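Local coordinates for protein riboflavin kinase, putative (Trypanosoma brucei, PDB 3BNW) that probably phosphorylates riboflavin with ATP to give FMN, the single step of FMN biosynthesis from riboflavin, at residues 15-20 and 52-56; 20-26 and 39-44; 48-52 and 172-176; 60-64 and 117-121; 80-86 and 99-105. All blocks are in the same frame, centred on the assembly; numbering follows the deposited sequence.

Contact 1: residues 15-20 and 52-56; sequences FQPFFL and LQPYK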
# COMPACT_ATOMS: atom_id res chain seq x y z
N PHE A 15 6.10 -14.40 5.32
CA PHE A 15 5.23 -13.35 4.81
C PHE A 15 4.58 -13.80 3.51
O PHE A 15 5.27 -14.11 2.55
CB PHE A 15 6.00 -12.05 4.57
CG PHE A 15 5.11 -10.89 4.20
CD1 PHE A 15 4.58 -10.07 5.18
CD2 PHE A 15 4.77 -10.65 2.88
CE1 PHE A 15 3.74 -9.03 4.85
CE2 PHE A 15 3.93 -9.61 2.54
CZ PHE A 15 3.42 -8.79 3.53
N GLN A 16 3.25 -13.81 3.50
CA GLN A 16 2.48 -14.17 2.31
C GLN A 16 2.13 -12.92 1.49
O GLN A 16 1.35 -12.08 1.95
CB GLN A 16 1.21 -14.92 2.72
CG GLN A 16 0.18 -15.12 1.61
CD GLN A 16 0.68 -15.99 0.46
OE1 GLN A 16 1.00 -17.16 0.65
NE2 GLN A 16 0.74 -15.42 -0.74
N PRO A 17 2.70 -12.78 0.28
CA PRO A 17 2.33 -11.63 -0.55
C PRO A 17 0.91 -11.76 -1.07
O PRO A 17 0.38 -12.87 -1.17
CB PRO A 17 3.33 -11.69 -1.72
CG PRO A 17 4.36 -12.65 -1.32
CD PRO A 17 3.69 -13.62 -0.41
N PHE A 18 0.30 -10.63 -1.40
CA PHE A 18 -1.07 -10.63 -1.87
C PHE A 18 -1.35 -9.43 -2.77
O PHE A 18 -0.50 -8.57 -2.97
CB PHE A 18 -2.05 -10.64 -0.69
CG PHE A 18 -2.01 -9.40 0.16
CD1 PHE A 18 -2.76 -8.28 -0.18
CD2 PHE A 18 -1.22 -9.35 1.30
CE1 PHE A 18 -2.72 -7.13 0.60
CE2 PHE A 18 -1.17 -8.21 2.08
CZ PHE A 18 -1.93 -7.10 1.73
N PHE A 19 -2.56 -9.42 -3.32
CA PHE A 19 -3.05 -8.36 -4.18
C PHE A 19 -4.29 -7.76 -3.53
O PHE A 19 -5.08 -8.47 -2.92
CB PHE A 19 -3.39 -8.95 -5.56
CG PHE A 19 -4.05 -7.97 -6.50
CD1 PHE A 19 -5.42 -8.04 -6.73
CD2 PHE A 19 -3.30 -7.01 -7.16
CE1 PHE A 19 -6.03 -7.15 -7.60
CE2 PHE A 19 -3.91 -6.11 -8.03
CZ PHE A 19 -5.28 -6.18 -8.24
N LEU A 20 -4.45 -6.45 -3.67
CA LEU A 20 -5.60 -5.76 -3.09
C LEU A 20 -6.07 -4.66 -4.02
O LEU A 20 -5.27 -3.85 -4.49
CB LEU A 20 -5.25 -5.18 -1.71
CG LEU A 20 -6.35 -4.48 -0.90
CD1 LEU A 20 -7.59 -5.35 -0.76
CD2 LEU A 20 -5.81 -4.10 0.50
N LEU A 52 -7.08 -9.61 5.43
CA LEU A 52 -5.97 -8.76 5.85
C LEU A 52 -5.51 -8.99 7.30
O LEU A 52 -4.46 -8.50 7.70
CB LEU A 52 -6.33 -7.28 5.66
CG LEU A 52 -6.55 -6.86 4.21
CD1 LEU A 52 -7.24 -5.51 4.14
CD2 LEU A 52 -5.24 -6.85 3.44
N GLN A 53 -6.29 -9.75 8.07
CA GLN A 53 -5.99 -9.96 9.48
C GLN A 53 -4.55 -10.39 9.78
O GLN A 53 -3.94 -9.87 10.71
CB GLN A 53 -6.98 -10.96 10.10
CG GLN A 53 -8.40 -10.41 10.32
CD GLN A 53 -8.44 -9.20 11.26
OE1 GLN A 53 -8.99 -8.15 10.91
NE2 GLN A 53 -7.85 -9.34 12.44
N PRO A 54 -3.98 -11.31 8.97
CA PRO A 54 -2.59 -11.70 9.24
C PRO A 54 -1.54 -10.60 9.02
O PRO A 54 -0.36 -10.83 9.29
CB PRO A 54 -2.34 -12.85 8.23
CG PRO A 54 -3.68 -13.23 7.72
CD PRO A 54 -4.53 -12.02 7.81
N TYR A 55 -1.96 -9.44 8.54
CA TYR A 55 -1.05 -8.35 8.20
C TYR A 55 -1.24 -7.11 9.09
O TYR A 55 -0.61 -6.09 8.86
CB TYR A 55 -1.24 -7.96 6.73
CG TYR A 55 -1.13 -9.14 5.80
CD1 TYR A 55 -2.26 -9.77 5.30
CD2 TYR A 55 0.12 -9.64 5.44
CE1 TYR A 55 -2.16 -10.86 4.45
CE2 TYR A 55 0.23 -10.74 4.59
CZ TYR A 55 -0.92 -11.34 4.10
OH TYR A 55 -0.82 -12.42 3.25
N LYS A 56 -2.10 -7.22 10.10
CA LYS A 56 -2.40 -6.08 10.97
C LYS A 56 -1.24 -5.77 11.91
O LYS A 56 -0.52 -6.69 12.32
CB LYS A 56 -3.68 -6.31 11.78
CG LYS A 56 -3.57 -7.32 12.93
CD LYS A 56 -4.96 -7.67 13.44
CE LYS A 56 -4.92 -8.53 14.69
NZ LYS A 56 -6.29 -8.87 15.19
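Tyr55 lies between two phenylalanines of 15-20 and meets each at a different tilt. Its ring edge is turned toward the face of Phe15 in an offset edge-to-face pair, planes at 63°, with Tyr55 CD2 3.7 Å from Phe15 CE1. Phe18 comes over one face of the tyrosine instead, at an oblique 49°, and its CD2 reaches within 3.4 Å of Tyr55 CZ; the two side chains run antiparallel from their backbones. The phenol fixes the far end of the cluster: Tyr55 OH donates to Gln16 O at 2.6 Å, tilted 31° from the carbonyl plane. Further along, Leu52 crosses Phe18 at about a right angle, its CD2 3.7 Å from Phe18 CZ, and the same methyl touches Leu20 CD2. This aromatic cluster packs the 3-10 turn 53-55, which follows helix 46-52, against the start of strand 18-25. Strands 115-126 and 174-177 flank that strand, Val120 touching Phe15 and Phe18, and Phe175 stacking on Phe18.

Contact 2: residues 20-26 and 39-44; sequences LRGKVVH and TANIGL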
# COMPACT_ATOMS: atom_id res chain seq x y z
N LEU A 20 -4.45 -6.45 -3.67
CA LEU A 20 -5.60 -5.76 -3.09
C LEU A 20 -6.07 -4.66 -4.02
O LEU A 20 -5.27 -3.85 -4.49
CB LEU A 20 -5.25 -5.18 -1.71
CG LEU A 20 -6.35 -4.48 -0.90
CD1 LEU A 20 -7.59 -5.35 -0.76
CD2 LEU A 20 -5.81 -4.10 0.50
N ARG A 21 -7.37 -4.65 -4.31
CA ARG A 21 -7.97 -3.63 -5.17
C ARG A 21 -9.13 -2.99 -4.43
O ARG A 21 -9.98 -3.69 -3.88
CB ARG A 21 -8.46 -4.24 -6.49
CG ARG A 21 -9.17 -3.24 -7.43
CD ARG A 21 -9.60 -3.88 -8.75
NE ARG A 21 -10.48 -5.04 -8.56
CZ ARG A 21 -10.17 -6.30 -8.85
NH1 ARG A 21 -9.00 -6.63 -9.38
NH2 ARG A 21 -11.06 -7.26 -8.63
N GLY A 22 -9.17 -1.66 -4.41
CA GLY A 22 -10.24 -0.93 -3.74
C GLY A 22 -10.19 0.56 -4.04
O GLY A 22 -9.19 1.06 -4.53
N LYS A 23 -11.28 1.26 -3.73
CA LYS A 23 -11.36 2.70 -3.95
C LYS A 23 -10.67 3.52 -2.85
O LYS A 23 -10.63 3.12 -1.69
CB LYS A 23 -12.82 3.14 -4.08
CG LYS A 23 -13.52 2.57 -5.31
CD LYS A 23 -14.58 3.51 -5.85
CE LYS A 23 -15.41 2.82 -6.93
NZ LYS A 23 -16.21 3.79 -7.74
N VAL A 24 -10.13 4.67 -3.24
CA VAL A 24 -9.50 5.60 -2.31
C VAL A 24 -10.60 6.41 -1.61
O VAL A 24 -11.38 7.10 -2.27
CB VAL A 24 -8.52 6.56 -3.03
CG1 VAL A 24 -7.86 7.50 -2.03
CG2 VAL A 24 -7.47 5.77 -3.80
N VAL A 25 -10.63 6.32 -0.28
CA VAL A 25 -11.65 6.99 0.54
C VAL A 25 -11.01 7.84 1.64
O VAL A 25 -9.80 7.78 1.86
CB VAL A 25 -12.61 5.97 1.19
CG1 VAL A 25 -13.31 5.14 0.12
CG2 VAL A 25 -11.86 5.06 2.16
N HIS A 26 -11.83 8.63 2.33
CA HIS A 26 -11.38 9.45 3.44
C HIS A 26 -11.27 8.63 4.72
O HIS A 26 -10.88 9.13 5.77
CB HIS A 26 -12.33 10.63 3.66
CG HIS A 26 -12.36 11.60 2.52
ND1 HIS A 26 -13.09 11.38 1.37
CD2 HIS A 26 -11.76 12.80 2.36
CE1 HIS A 26 -12.93 12.40 0.55
NE2 HIS A 26 -12.13 13.28 1.13
N THR A 39 -4.64 10.98 5.51
CA THR A 39 -5.74 10.14 6.03
C THR A 39 -6.50 9.42 4.90
O THR A 39 -7.69 9.16 5.01
CB THR A 39 -6.72 10.98 6.88
OG1 THR A 39 -7.31 12.01 6.07
CG2 THR A 39 -5.99 11.61 8.06
N ALA A 40 -5.80 9.11 3.80
CA ALA A 40 -6.40 8.38 2.69
C ALA A 40 -6.36 6.88 2.99
O ALA A 40 -5.35 6.36 3.46
CB ALA A 40 -5.66 8.67 1.40
N ASN A 41 -7.48 6.21 2.73
CA ASN A 41 -7.61 4.77 2.97
C ASN A 41 -8.11 4.04 1.75
O ASN A 41 -8.67 4.65 0.83
CB ASN A 41 -8.59 4.51 4.12
CG ASN A 41 -8.31 5.36 5.34
OD1 ASN A 41 -7.40 5.08 6.11
ND2 ASN A 41 -9.11 6.40 5.52
N ILE A 42 -7.92 2.73 1.74
CA ILE A 42 -8.55 1.86 0.74
C ILE A 42 -9.84 1.32 1.36
O ILE A 42 -9.82 0.77 2.46
CB ILE A 42 -7.63 0.70 0.32
CG1 ILE A 42 -6.32 1.25 -0.23
CG2 ILE A 42 -8.32 -0.16 -0.72
CD1 ILE A 42 -5.38 0.18 -0.74
N GLY A 43 -10.95 1.50 0.65
CA GLY A 43 -12.25 1.03 1.13
C GLY A 43 -12.33 -0.48 1.18
O GLY A 43 -12.17 -1.15 0.16
N LEU A 44 -12.57 -1.01 2.37
CA LEU A 44 -12.66 -2.45 2.58
C LEU A 44 -14.10 -2.87 2.85
O LEU A 44 -14.98 -2.03 3.01
CB LEU A 44 -11.78 -2.87 3.76
CG LEU A 44 -10.34 -2.35 3.79
CD1 LEU A 44 -9.60 -2.83 5.04
CD2 LEU A 44 -9.59 -2.74 2.52
O HOH W 1 -13.27 -0.27 -2.07
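Ile42 pushes its CG2 methyl into the hollow left by Gly22, where the methyl lies directly against the bare CA, 3.7 Å from it. With CG1 trans to the carbonyl carbon (chi1 -58°), CG2 is the branch left to face Gly22. On the side of the sheet that carries Val24 and Ile42, Val24 CG1 meets the small Ala40 CB at 4.2 Å, while Leu20 CD2 lies more loosely near the tips of Ile42 and Leu44. The other side is filled by Val25, whose CG2 rests against Asn41 CB at 3.9 Å, the two side chains roughly perpendicular. The backbones are joined by a reciprocal pair, Val25 N to Asn41 O (2.8 Å) and Asn41 N to Val25 O (2.9 Å), and by Gly43 N to Lys23 O. Where the strands part, one water bridges Lys23 N and Gly43 O. Through a probable bond from Ile42 N to Val99 O, the short strand 41-42 links 18-25 to strand 98-103, consistent with closure of the antiparallel beta barrel of riboflavin kinases.

Contact 3: residues 48-52 and 172-176; sequences VMECL and IPYFE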
# COMPACT_ATOMS: atom_id res chain seq x y z
N VAL A 48 -12.84 -8.78 2.95
CA VAL A 48 -11.47 -8.35 2.67
C VAL A 48 -10.73 -7.99 3.96
O VAL A 48 -9.53 -8.22 4.07
CB VAL A 48 -11.44 -7.18 1.67
CG1 VAL A 48 -10.03 -6.63 1.52
CG2 VAL A 48 -11.98 -7.63 0.32
N MET A 49 -11.45 -7.43 4.94
CA MET A 49 -10.90 -7.19 6.27
C MET A 49 -10.40 -8.49 6.92
O MET A 49 -9.40 -8.48 7.64
CB MET A 49 -11.95 -6.53 7.18
CG MET A 49 -12.10 -5.03 6.98
SD MET A 49 -13.21 -4.23 8.17
CE MET A 49 -12.57 -4.84 9.73
N GLU A 50 -11.12 -9.58 6.67
CA GLU A 50 -10.75 -10.90 7.20
C GLU A 50 -9.46 -11.41 6.55
O GLU A 50 -8.59 -11.96 7.23
CB GLU A 50 -11.87 -11.92 6.97
CG GLU A 50 -11.68 -13.23 7.73
CD GLU A 50 -12.75 -14.27 7.43
OE1 GLU A 50 -13.28 -14.29 6.29
OE2 GLU A 50 -13.06 -15.09 8.32
N CYS A 51 -9.34 -11.24 5.24
CA CYS A 51 -8.13 -11.61 4.52
C CYS A 51 -6.89 -10.87 5.03
O CYS A 51 -5.80 -11.43 5.05
CB CYS A 51 -8.30 -11.33 3.02
SG CYS A 51 -9.35 -12.51 2.16
N LEU A 52 -7.08 -9.61 5.43
CA LEU A 52 -5.97 -8.76 5.85
C LEU A 52 -5.51 -8.99 7.30
O LEU A 52 -4.46 -8.50 7.70
CB LEU A 52 -6.33 -7.28 5.66
CG LEU A 52 -6.55 -6.86 4.21
CD1 LEU A 52 -7.24 -5.51 4.14
CD2 LEU A 52 -5.24 -6.85 3.44
N ILE A 172 -15.26 -4.85 -6.27
CA ILE A 172 -14.49 -3.98 -5.37
C ILE A 172 -15.13 -3.97 -3.98
O ILE A 172 -16.35 -3.83 -3.87
CB ILE A 172 -14.38 -2.52 -5.88
CG1 ILE A 172 -15.63 -2.12 -6.68
CG2 ILE A 172 -13.11 -2.33 -6.72
CD1 ILE A 172 -15.77 -0.63 -6.93
N PRO A 173 -14.33 -4.14 -2.92
CA PRO A 173 -12.90 -4.47 -2.96
C PRO A 173 -12.63 -5.92 -3.40
O PRO A 173 -13.56 -6.72 -3.53
CB PRO A 173 -12.46 -4.26 -1.51
CG PRO A 173 -13.67 -4.50 -0.71
CD PRO A 173 -14.81 -4.00 -1.54
N TYR A 174 -11.36 -6.22 -3.65
CA TYR A 174 -10.94 -7.57 -4.00
C TYR A 174 -9.55 -7.88 -3.43
O TYR A 174 -8.64 -7.05 -3.51
CB TYR A 174 -10.92 -7.75 -5.53
CG TYR A 174 -10.54 -9.14 -5.94
CD1 TYR A 174 -9.25 -9.43 -6.39
CD2 TYR A 174 -11.45 -10.19 -5.85
CE1 TYR A 174 -8.89 -10.71 -6.75
CE2 TYR A 174 -11.09 -11.47 -6.21
CZ TYR A 174 -9.82 -11.73 -6.65
OH TYR A 174 -9.48 -13.02 -7.01
N PHE A 175 -9.40 -9.08 -2.87
CA PHE A 175 -8.14 -9.55 -2.30
C PHE A 175 -7.74 -10.87 -2.97
O PHE A 175 -8.60 -11.70 -3.23
CB PHE A 175 -8.30 -9.75 -0.79
CG PHE A 175 -7.12 -10.42 -0.11
CD1 PHE A 175 -6.97 -11.80 -0.14
CD2 PHE A 175 -6.19 -9.66 0.58
CE1 PHE A 175 -5.89 -12.41 0.48
CE2 PHE A 175 -5.10 -10.28 1.21
CZ PHE A 175 -4.96 -11.65 1.15
N GLU A 176 -6.44 -11.05 -3.22
CA GLU A 176 -5.92 -12.32 -3.75
C GLU A 176 -4.47 -12.64 -3.33
O GLU A 176 -3.60 -11.79 -3.42
CB GLU A 176 -6.01 -12.34 -5.28
CG GLU A 176 -5.33 -13.56 -5.91
CD GLU A 176 -5.66 -13.77 -7.37
OE1 GLU A 176 -6.60 -13.14 -7.89
OE2 GLU A 176 -4.96 -14.58 -8.01
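Cys51 sits squarely on a phenylalanine face: its CB lies 3.4 Å from the centroid of the Phe175 ring, only 9° off the normal, a CH-pi contact over the ring centre. The sulfur leans to one side, SG 4.0 Å from the same centroid and 34° off the normal, so the sulfur-aromatic contact is oblique and closest at Phe175 CD1. Leu52 passes the ring in the opposite direction, touching Phe175 CE2 with CD2 at 4.1 Å. Segment 48-52 of helix 46-52 runs at 32° to 174-176, in roughly the same direction, and so packs on the C-terminal strand of the antiparallel sheet through side chains alone, with no hydrogen bond between 48-52 and 172-176. One turn earlier in the helix, Val48 places CG2 against the ring of Pro173, 3.7 Å from its CG, while CG1 faces Phe175 CB. Pro173 follows a cis peptide bond and also touches Asp45, whose OD1 accepts a hydrogen bond from Val48 N.

Contact 4: residues 60-64 and 117-121; sequences VYGWG and KIIVL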
# COMPACT_ATOMS: atom_id res chain seq x y z
N VAL A 60 3.89 -2.15 5.49
CA VAL A 60 4.26 -3.05 4.39
C VAL A 60 4.66 -2.24 3.16
O VAL A 60 4.48 -1.04 3.13
CB VAL A 60 3.11 -4.03 4.03
CG1 VAL A 60 2.76 -4.90 5.23
CG2 VAL A 60 1.89 -3.28 3.51
N TYR A 61 5.18 -2.94 2.16
CA TYR A 61 5.66 -2.30 0.94
C TYR A 61 5.37 -3.15 -0.30
O TYR A 61 5.09 -4.34 -0.20
CB TYR A 61 7.16 -2.03 1.06
CG TYR A 61 8.03 -3.27 1.13
CD1 TYR A 61 8.55 -3.85 -0.03
CD2 TYR A 61 8.35 -3.86 2.35
CE1 TYR A 61 9.34 -4.98 0.02
CE2 TYR A 61 9.15 -4.99 2.41
CZ TYR A 61 9.64 -5.55 1.24
OH TYR A 61 10.44 -6.68 1.28
N GLY A 62 5.46 -2.52 -1.46
CA GLY A 62 5.26 -3.22 -2.73
C GLY A 62 5.03 -2.27 -3.89
O GLY A 62 5.46 -1.13 -3.85
N TRP A 63 4.34 -2.76 -4.91
CA TRP A 63 4.03 -1.97 -6.10
C TRP A 63 2.55 -1.64 -6.13
O TRP A 63 1.73 -2.46 -5.75
CB TRP A 63 4.37 -2.75 -7.37
CG TRP A 63 5.82 -3.03 -7.53
CD1 TRP A 63 6.45 -4.21 -7.29
CD2 TRP A 63 6.82 -2.12 -7.98
NE1 TRP A 63 7.79 -4.08 -7.56
CE2 TRP A 63 8.04 -2.81 -7.98
CE3 TRP A 63 6.80 -0.78 -8.39
CZ2 TRP A 63 9.25 -2.22 -8.37
CZ3 TRP A 63 8.00 -0.18 -8.78
CH2 TRP A 63 9.21 -0.91 -8.77
N GLY A 64 2.22 -0.44 -6.60
CA GLY A 64 0.82 -0.03 -6.72
C GLY A 64 0.55 0.80 -7.95
O GLY A 64 1.47 1.32 -8.57
N LYS A 117 -4.80 -0.21 -6.93
CA LYS A 117 -4.45 -1.62 -6.95
C LYS A 117 -3.06 -1.73 -6.37
O LYS A 117 -2.17 -0.98 -6.77
CB LYS A 117 -4.47 -2.14 -8.38
CG LYS A 117 -5.82 -2.03 -9.07
CD LYS A 117 -5.73 -2.41 -10.54
CE LYS A 117 -6.93 -1.88 -11.34
NZ LYS A 117 -6.81 -2.16 -12.79
N ILE A 118 -2.86 -2.63 -5.41
CA ILE A 118 -1.53 -2.83 -4.83
C ILE A 118 -1.16 -4.30 -4.75
O ILE A 118 -2.02 -5.16 -4.52
CB ILE A 118 -1.37 -2.15 -3.43
CG1 ILE A 118 -2.42 -2.67 -2.43
CG2 ILE A 118 -1.48 -0.63 -3.54
CD1 ILE A 118 -2.10 -2.33 -0.98
N ILE A 119 0.12 -4.59 -4.97
CA ILE A 119 0.71 -5.88 -4.66
C ILE A 119 1.65 -5.67 -3.45
O ILE A 119 2.61 -4.90 -3.54
CB ILE A 119 1.48 -6.46 -5.87
CG1 ILE A 119 0.51 -6.76 -7.02
CG2 ILE A 119 2.24 -7.74 -5.48
CD1 ILE A 119 1.13 -7.38 -8.26
N VAL A 120 1.34 -6.32 -2.33
CA VAL A 120 2.14 -6.19 -1.11
C VAL A 120 3.17 -7.31 -1.06
O VAL A 120 2.80 -8.47 -0.97
CB VAL A 120 1.26 -6.26 0.18
CG1 VAL A 120 2.13 -6.37 1.41
CG2 VAL A 120 0.37 -5.04 0.28
N LEU A 121 4.45 -6.96 -1.12
CA LEU A 121 5.52 -7.94 -1.28
C LEU A 121 6.30 -8.20 0.00
O LEU A 121 7.00 -9.20 0.09
CB LEU A 121 6.47 -7.50 -2.39
CG LEU A 121 5.85 -7.50 -3.80
CD1 LEU A 121 6.69 -6.70 -4.77
CD2 LEU A 121 5.65 -8.92 -4.29
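Two long antiparallel strands, 58-69 and 115-126, pair in the antiparallel beta barrel characteristic of riboflavin kinases, and segments 60-64 and 117-121 form a buried part of that pairing. Trp63 and Ile119 are a hydrogen-bonded pair whose two bonds are unequal: Ile119 N reaches Trp63 O at 2.8 Å and nearly straight, whereas Trp63 N to Ile119 O is 3.1 Å long and bent to 136° at the hydrogen. A third bond runs from Leu121 N to Tyr61 O. The backbones come especially near at the glycines. Gly62 CA lies 3.2 Å from Ile119 O in a CA-H...O contact, and Gly64 CA approaches Lys117 O in another while Ile118 CG2 lies against the same carbon. The polar ends of the large side chains find partners beyond the strands, Tyr61 OH at Gln11 OE1 and Trp63 NE1 at Leu156 O, and helix 133-151 touches Tyr61, Trp63 and Leu121. Val60 lies athwart Val120, with Val120 CG1 3.6 Å from Val60 CB. On the side of Trp63, Leu121 has CG anti to its carbonyl carbon (chi1 -67°), and it sets CD1 obliquely to the indole, 3.6 Å from Trp63 CD1.

Contact 5: residues 80-86 and 99-105; sequences YPFAASI and VEPYFLH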
# COMPACT_ATOMS: atom_id res chain seq x y z
N TYR A 80 3.98 2.30 -9.19
CA TYR A 80 4.90 3.02 -8.31
C TYR A 80 5.22 2.21 -7.06
O TYR A 80 4.42 1.38 -6.64
CB TYR A 80 4.30 4.36 -7.88
CG TYR A 80 3.91 5.27 -9.02
CD1 TYR A 80 4.87 5.74 -9.92
CD2 TYR A 80 2.59 5.69 -9.19
CE1 TYR A 80 4.52 6.59 -10.97
CE2 TYR A 80 2.23 6.54 -10.24
CZ TYR A 80 3.20 6.98 -11.12
OH TYR A 80 2.84 7.82 -12.16
N PRO A 81 6.41 2.45 -6.46
CA PRO A 81 6.67 1.91 -5.12
C PRO A 81 5.70 2.50 -4.08
O PRO A 81 5.22 3.63 -4.25
CB PRO A 81 8.11 2.37 -4.82
CG PRO A 81 8.69 2.75 -6.13
CD PRO A 81 7.55 3.21 -6.99
N PHE A 82 5.40 1.75 -3.04
CA PHE A 82 4.54 2.25 -1.97
C PHE A 82 4.86 1.54 -0.67
O PHE A 82 5.35 0.41 -0.67
CB PHE A 82 3.06 2.05 -2.32
CG PHE A 82 2.54 0.69 -1.96
CD1 PHE A 82 2.61 -0.36 -2.86
CD2 PHE A 82 2.00 0.45 -0.70
CE1 PHE A 82 2.15 -1.62 -2.52
CE2 PHE A 82 1.54 -0.81 -0.36
CZ PHE A 82 1.62 -1.84 -1.27
N ALA A 83 4.61 2.24 0.44
CA ALA A 83 4.54 1.64 1.76
C ALA A 83 3.11 1.83 2.25
O ALA A 83 2.38 2.65 1.70
CB ALA A 83 5.52 2.29 2.70
N ALA A 84 2.71 1.08 3.26
CA ALA A 84 1.33 1.16 3.75
C ALA A 84 1.22 0.63 5.16
O ALA A 84 1.92 -0.31 5.54
CB ALA A 84 0.39 0.37 2.83
N SER A 85 0.31 1.23 5.94
CA SER A 85 0.02 0.77 7.29
C SER A 85 -1.28 -0.01 7.30
O SER A 85 -2.29 0.46 6.78
CB SER A 85 -0.07 1.95 8.25
OG SER A 85 1.13 2.70 8.25
N ILE A 86 -1.26 -1.20 7.90
CA ILE A 86 -2.46 -2.02 8.10
C ILE A 86 -2.73 -2.16 9.60
O ILE A 86 -1.99 -2.84 10.31
CB ILE A 86 -2.31 -3.43 7.47
CG1 ILE A 86 -2.21 -3.33 5.94
CG2 ILE A 86 -3.50 -4.32 7.83
CD1 ILE A 86 -0.81 -3.12 5.43
N VAL A 99 -6.51 0.15 5.88
CA VAL A 99 -5.31 0.11 5.04
C VAL A 99 -5.02 1.51 4.55
O VAL A 99 -5.86 2.14 3.91
CB VAL A 99 -5.45 -0.87 3.85
CG1 VAL A 99 -4.26 -0.74 2.90
CG2 VAL A 99 -5.59 -2.30 4.35
N GLU A 100 -3.82 1.99 4.86
CA GLU A 100 -3.44 3.37 4.63
C GLU A 100 -2.17 3.41 3.79
O GLU A 100 -1.07 3.24 4.33
CB GLU A 100 -3.23 4.07 5.97
CG GLU A 100 -3.15 5.58 5.89
CD GLU A 100 -2.95 6.22 7.25
OE1 GLU A 100 -3.81 7.01 7.67
OE2 GLU A 100 -1.93 5.92 7.91
N PRO A 101 -2.30 3.62 2.47
CA PRO A 101 -1.14 3.53 1.58
C PRO A 101 -0.42 4.87 1.40
O PRO A 101 -1.05 5.93 1.43
CB PRO A 101 -1.76 3.06 0.26
CG PRO A 101 -3.18 3.57 0.29
CD PRO A 101 -3.52 3.96 1.71
N TYR A 102 0.89 4.79 1.20
CA TYR A 102 1.72 5.97 0.95
C TYR A 102 2.56 5.75 -0.30
O TYR A 102 3.64 5.17 -0.24
CB TYR A 102 2.63 6.27 2.15
CG TYR A 102 2.02 5.97 3.51
CD1 TYR A 102 0.94 6.70 3.99
CD2 TYR A 102 2.54 4.96 4.31
CE1 TYR A 102 0.38 6.43 5.23
CE2 TYR A 102 1.99 4.69 5.56
CZ TYR A 102 0.91 5.42 6.01
OH TYR A 102 0.38 5.14 7.24
N PHE A 103 2.05 6.21 -1.44
CA PHE A 103 2.77 6.08 -2.70
C PHE A 103 4.06 6.89 -2.68
O PHE A 103 4.04 8.08 -2.36
CB PHE A 103 1.90 6.53 -3.89
CG PHE A 103 0.98 5.46 -4.39
CD1 PHE A 103 1.45 4.47 -5.23
CD2 PHE A 103 -0.36 5.44 -4.02
CE1 PHE A 103 0.61 3.47 -5.70
CE2 PHE A 103 -1.21 4.44 -4.48
CZ PHE A 103 -0.72 3.46 -5.33
N LEU A 104 5.17 6.24 -3.02
CA LEU A 104 6.44 6.94 -3.22
C LEU A 104 6.43 7.63 -4.58
O LEU A 104 7.22 7.31 -5.47
CB LEU A 104 7.62 5.97 -3.11
CG LEU A 104 8.02 5.49 -1.71
CD1 LEU A 104 6.82 5.13 -0.85
CD2 LEU A 104 8.99 4.32 -1.81
N HIS A 105 5.51 8.58 -4.73
CA HIS A 105 5.33 9.33 -5.96
C HIS A 105 4.56 10.63 -5.69
O HIS A 105 3.66 10.67 -4.85
CB HIS A 105 4.57 8.50 -7.00
CG HIS A 105 4.30 9.23 -8.27
ND1 HIS A 105 5.28 9.54 -9.18
CD2 HIS A 105 3.14 9.72 -8.78
CE1 HIS A 105 4.75 10.19 -10.20
NE2 HIS A 105 3.45 10.32 -9.98
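Phe82 packs on Phe103 and Ala84 on Pro101 at the apolar centre of the pairing, and on the same face Ile86 and Val99 run alongside each other from neighbouring strands, Ile86 CG1 3.9 Å from Val99 CG2. Toward the hairpin's open end, Leu104 directs CD2 at Pro81 CB (3.7 Å) and CD1 at Phe82 CA. Beyond it Tyr80 and His105 stack face to face, centroids 3.8 Å apart and planes at 8°; His105 CG, anti to its backbone N (chi1 177°), sits over the centre of the phenol ring. Backbone bonds link Ala83 with Tyr102 and Ser85 with Glu100 in both directions, and Leu104 N donates to Pro81 O. The polar edge lies on the other face, where Ser85 OG is 2.7 Å from Tyr102 OH, and that hydroxyl donates to Glu100 OE2 at 2.5 Å, on the anti side of the carboxylate. Strand 75-87 of this antiparallel hairpin also pairs with strand 58-69, Phe82 reaches Ile118 and Val120 of strand 115-126, and helix 133-151 touches Pro81 and Leu104.

In the fold
Contacts 1 and 4 are buried; contacts 2, 3 and 5 are only partly so. Strand pairing dominates contacts 2, 4 and 5, whereas contacts 1 and 3 use side chains to pack helix 46-52 and the turn after it on the sheet, with a single hydrogen bond in contact 1 and none in contact 3. Those two share Leu52, and contacts 1 and 2 share Leu20 on strand 18-25. Contacts 4 and 5, with centres about 7 Å apart, are adjoining: strand 58-69 pairs with 75-87. Glycine admits a methyl in contact 2 and a close backbone in contact 4, while aromatic rings carry contacts 1 and 3. Contact 5 adds a tyrosine-histidine stack at one end and a polar face of hydroxyls and a carboxylate.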